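Local coordinates for protein OBody AM3L15 (Pyrobaculum aerophilum, PDB 4GN5) that has an OB fold, a type that commonly binds nucleic acid, and probably serves as an engineered binding protein, seen here bound to another protein, at residues 53-56 against 57-60; 3-6 against 7-10. One frame throughout, in Å; residues are numbered along the deposited sequence. Where two conformers were deposited one is given.

Interaction 1. Residues 53-56 against 57-60; sequences YLER and GKTP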
# COMPACT_ATOMS: atom_id res chain seq x y z
N TYR A 53 -9.59 0.06 -0.75
CA TYR A 53 -8.56 0.34 0.26
C TYR A 53 -8.99 0.02 1.69
O TYR A 53 -9.99 0.53 2.15
CB TYR A 53 -8.17 1.83 0.23
CG TYR A 53 -7.21 2.21 -0.90
CD1 TYR A 53 -7.65 2.26 -2.24
CD2 TYR A 53 -5.88 2.60 -0.61
CE1 TYR A 53 -6.73 2.64 -3.28
CE2 TYR A 53 -4.99 2.99 -1.65
CZ TYR A 53 -5.44 3.02 -2.96
OH TYR A 53 -4.55 3.38 -3.94
N LEU A 54 -8.22 -0.80 2.38
CA LEU A 54 -8.35 -0.98 3.82
C LEU A 54 -7.17 -0.23 4.49
O LEU A 54 -6.03 -0.61 4.27
CB LEU A 54 -8.24 -2.48 4.13
CG LEU A 54 -9.45 -3.26 3.63
CD1 LEU A 54 -9.45 -3.62 2.13
CD2 LEU A 54 -9.58 -4.45 4.48
N GLU A 55 -7.45 0.73 5.35
CA GLU A 55 -6.38 1.55 5.92
C GLU A 55 -6.56 1.57 7.40
O GLU A 55 -7.64 1.92 7.88
CB GLU A 55 -6.48 2.98 5.40
CG GLU A 55 -5.99 3.10 4.03
CD GLU A 55 -5.79 4.54 3.65
OE1 GLU A 55 -6.68 5.14 3.07
OE2 GLU A 55 -4.73 5.10 3.93
N ARG A 56 -5.51 1.16 8.12
CA ARG A 56 -5.56 1.06 9.57
C ARG A 56 -5.83 2.48 10.04
O ARG A 56 -5.30 3.43 9.47
CB ARG A 56 -4.22 0.58 10.11
CG ARG A 56 -4.05 -0.88 10.07
CD ARG A 56 -5.04 -1.60 11.01
NE ARG A 56 -4.84 -3.02 10.84
CZ ARG A 56 -5.56 -3.97 11.42
NH1 ARG A 56 -6.56 -3.66 12.25
NH2 ARG A 56 -5.26 -5.24 11.16
N GLY A 57 -6.69 2.63 11.03
CA GLY A 57 -7.10 3.94 11.46
C GLY A 57 -8.42 4.37 10.84
O GLY A 57 -9.09 5.23 11.42
N LYS A 58 -8.79 3.77 9.71
CA LYS A 58 -10.01 4.07 8.96
C LYS A 58 -10.98 2.91 8.82
O LYS A 58 -12.16 3.08 8.92
CB LYS A 58 -9.68 4.51 7.54
CG LYS A 58 -9.27 5.88 7.40
CD LYS A 58 -9.14 6.25 5.97
CE LYS A 58 -8.10 7.35 5.78
NZ LYS A 58 -7.93 7.72 4.35
N THR A 59 -10.46 1.73 8.52
CA THR A 59 -11.26 0.54 8.18
C THR A 59 -11.48 -0.35 9.40
O THR A 59 -10.53 -0.62 10.11
CB THR A 59 -10.51 -0.26 7.06
OG1 THR A 59 -10.39 0.55 5.90
CG2 THR A 59 -11.22 -1.56 6.71
N PRO A 60 -12.70 -0.89 9.61
CA PRO A 60 -12.82 -1.69 10.82
C PRO A 60 -11.92 -2.92 10.85
O PRO A 60 -11.68 -3.55 9.80
CB PRO A 60 -14.30 -2.10 10.84
CG PRO A 60 -15.00 -0.95 10.19
CD PRO A 60 -14.01 -0.54 9.05
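T59 turns back on L54 and E55 where strand 50-55 ends, and its side chain divides at CB, which sits 3.6 Å from E55 N. With chi1 at -62°, OG1 stands beside the backbone N and lies anti to the carbonyl carbon, which brings it to E55 N: that N-H donates to OG1 over 3.0 Å in a fairly straight bond. The other branch, CG2, reaches apolar ground at 3.9 Å from L54 CG, near where F64 of helix 61-67 also packs. A beta-branched threonine thus serves a polar and an oily neighbour at once.

Backbone bonds close the turn as well. E55 O accepts from K58 N at 2.8 Å and from T59 N at 2.9 Å, the two donors arriving from opposite faces of its carbonyl plane. The first bond spans a type II beta turn with R56 and G57 at its corners, and a glycine suits the second corner because its positive phi would press a CB against R56 O.

Alongside, K58 runs extended next to E55. In one of the two conformers of E55, its OE1 has a basic side chain of another protein's chain as the stronger partner; K58 NZ is secondary, 3.1 Å from OE1 and above the carboxylate plane. The chemistry implies a turn fixed chiefly by backbone polar atoms, with two cations that, in this conformer, would probably favour the charged glutamate.

Interaction 2. Residues 3-6 against 7-10; sequences PKKT and HWTA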
# COMPACT_ATOMS: atom_id res chain seq x y z
N PRO A 3 -25.29 -8.51 0.04
CA PRO A 3 -26.08 -7.51 -0.71
C PRO A 3 -25.96 -7.64 -2.24
O PRO A 3 -24.94 -8.12 -2.73
CB PRO A 3 -25.49 -6.16 -0.25
CG PRO A 3 -24.11 -6.48 0.16
CD PRO A 3 -24.17 -7.86 0.76
N LYS A 4 -27.00 -7.22 -2.96
CA LYS A 4 -27.02 -7.26 -4.41
C LYS A 4 -26.08 -6.20 -4.96
O LYS A 4 -25.92 -5.11 -4.40
CB LYS A 4 -28.42 -7.04 -4.99
N LYS A 5 -25.44 -6.56 -6.04
CA LYS A 5 -24.51 -5.69 -6.69
C LYS A 5 -25.28 -4.49 -7.16
O LYS A 5 -26.35 -4.62 -7.67
CB LYS A 5 -23.87 -6.45 -7.85
CG LYS A 5 -23.55 -5.65 -9.06
CD LYS A 5 -23.06 -6.58 -10.13
CE LYS A 5 -22.62 -5.86 -11.36
NZ LYS A 5 -22.24 -6.82 -12.39
N THR A 6 -24.74 -3.30 -6.92
CA THR A 6 -25.31 -2.04 -7.39
C THR A 6 -24.67 -1.45 -8.62
O THR A 6 -25.30 -0.67 -9.31
CB THR A 6 -25.31 -0.95 -6.29
OG1 THR A 6 -23.98 -0.68 -5.90
CG2 THR A 6 -26.11 -1.37 -5.08
N HIS A 7 -23.41 -1.77 -8.84
CA HIS A 7 -22.64 -1.19 -9.93
C HIS A 7 -21.63 -2.15 -10.51
O HIS A 7 -21.09 -2.95 -9.81
CB HIS A 7 -21.84 0.00 -9.44
CG HIS A 7 -22.67 1.16 -9.01
ND1 HIS A 7 -23.31 1.19 -7.80
CD2 HIS A 7 -22.96 2.32 -9.63
CE1 HIS A 7 -23.96 2.33 -7.69
NE2 HIS A 7 -23.76 3.03 -8.79
N TRP A 8 -21.38 -2.00 -11.79
CA TRP A 8 -20.28 -2.66 -12.46
C TRP A 8 -19.02 -1.89 -12.10
O TRP A 8 -19.07 -0.69 -11.91
CB TRP A 8 -20.48 -2.63 -13.97
CG TRP A 8 -21.58 -3.51 -14.47
CD1 TRP A 8 -22.87 -3.17 -14.67
CD2 TRP A 8 -21.47 -4.88 -14.85
NE1 TRP A 8 -23.58 -4.24 -15.14
CE2 TRP A 8 -22.74 -5.31 -15.26
CE3 TRP A 8 -20.42 -5.79 -14.88
CZ2 TRP A 8 -22.98 -6.59 -15.69
CZ3 TRP A 8 -20.66 -7.06 -15.31
CH2 TRP A 8 -21.94 -7.45 -15.71
N THR A 9 -17.89 -2.58 -12.00
CA THR A 9 -16.66 -1.93 -11.61
C THR A 9 -16.32 -0.75 -12.52
O THR A 9 -15.87 0.25 -12.06
CB THR A 9 -15.49 -2.92 -11.51
OG1 THR A 9 -15.19 -3.43 -12.80
CG2 THR A 9 -15.83 -4.04 -10.61
N ALA A 10 -16.57 -0.88 -13.81
CA ALA A 10 -16.36 0.24 -14.76
C ALA A 10 -17.31 1.46 -14.47
O ALA A 10 -17.07 2.55 -14.97
CB ALA A 10 -16.54 -0.21 -16.23
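T6 OG1 has two partners: the backbone N of V22 in strand 20-24, the stronger, and H7 ND1 across the contact. OG1 and H7 ND1 lie 2.7 Å apart, with the hydroxyl in the plane of the imidazole at its edge; either atom could supply the proton. A chi1 of 62° sets OG1 between the threonine's own N and carbonyl carbon, turned toward the following residue, and a small hydroxyl fits that confined place. T6 O meanwhile hangs over one face of the same ring, 3.2 Å from H7 CG, so the imidazole is bordered at its edge and on a face by one threonine. H7 also rests against V21, I12 and L16, as suits a residue that is both polar and flat.

The second half of the contact is a lysine laid past the backbone to reach an indole. K5 leaves its CA with chi1 at 145°, well off a staggered setting, and then runs fully extended. Its CG passes 3.7 Å from H7 O, and CE lies 3.6 Å from the same oxygen. NZ ends directly over the six-membered ring of W8, 3.0 Å from its centroid and only 4° off the normal, a close cation-pi contact. One atom back, CE covers the five-membered ring at 3.9 Å in a CH-pi contact. A long, flexible cation and a broad electron-rich surface are well matched here, and D43 adds a weak, long ion pair to NZ.

Because T6 also shares a backbone hydrogen bond with V22, the arrangement is that of an N-terminal arm laid along strand 20-24 of an OB-fold barrel, leading into the 3-10 turn that begins at T9.

How the interactions relate
Interaction 2 comes first along the chain, in the loop leading to strand 20-24; interaction 1 follows later, where strand 50-55 gives way to helix 61-67. Their centres are 21 Å apart, on opposite sides of the chain's centre, and their nearest atoms stay about 12 Å from each other. Residues 3-10 lie by strand 20-24 of the four-stranded sheet; strand 50-55 belongs to the three-stranded one, and the two sheets meet where Y53 bonds to I96, as in a closed OB barrel. Interaction 1 is a turn at a strand end, interaction 2 a local contact in an arm beside a strand. No other protein chain touches residues 3-10, so the arm probably belongs to the scaffold.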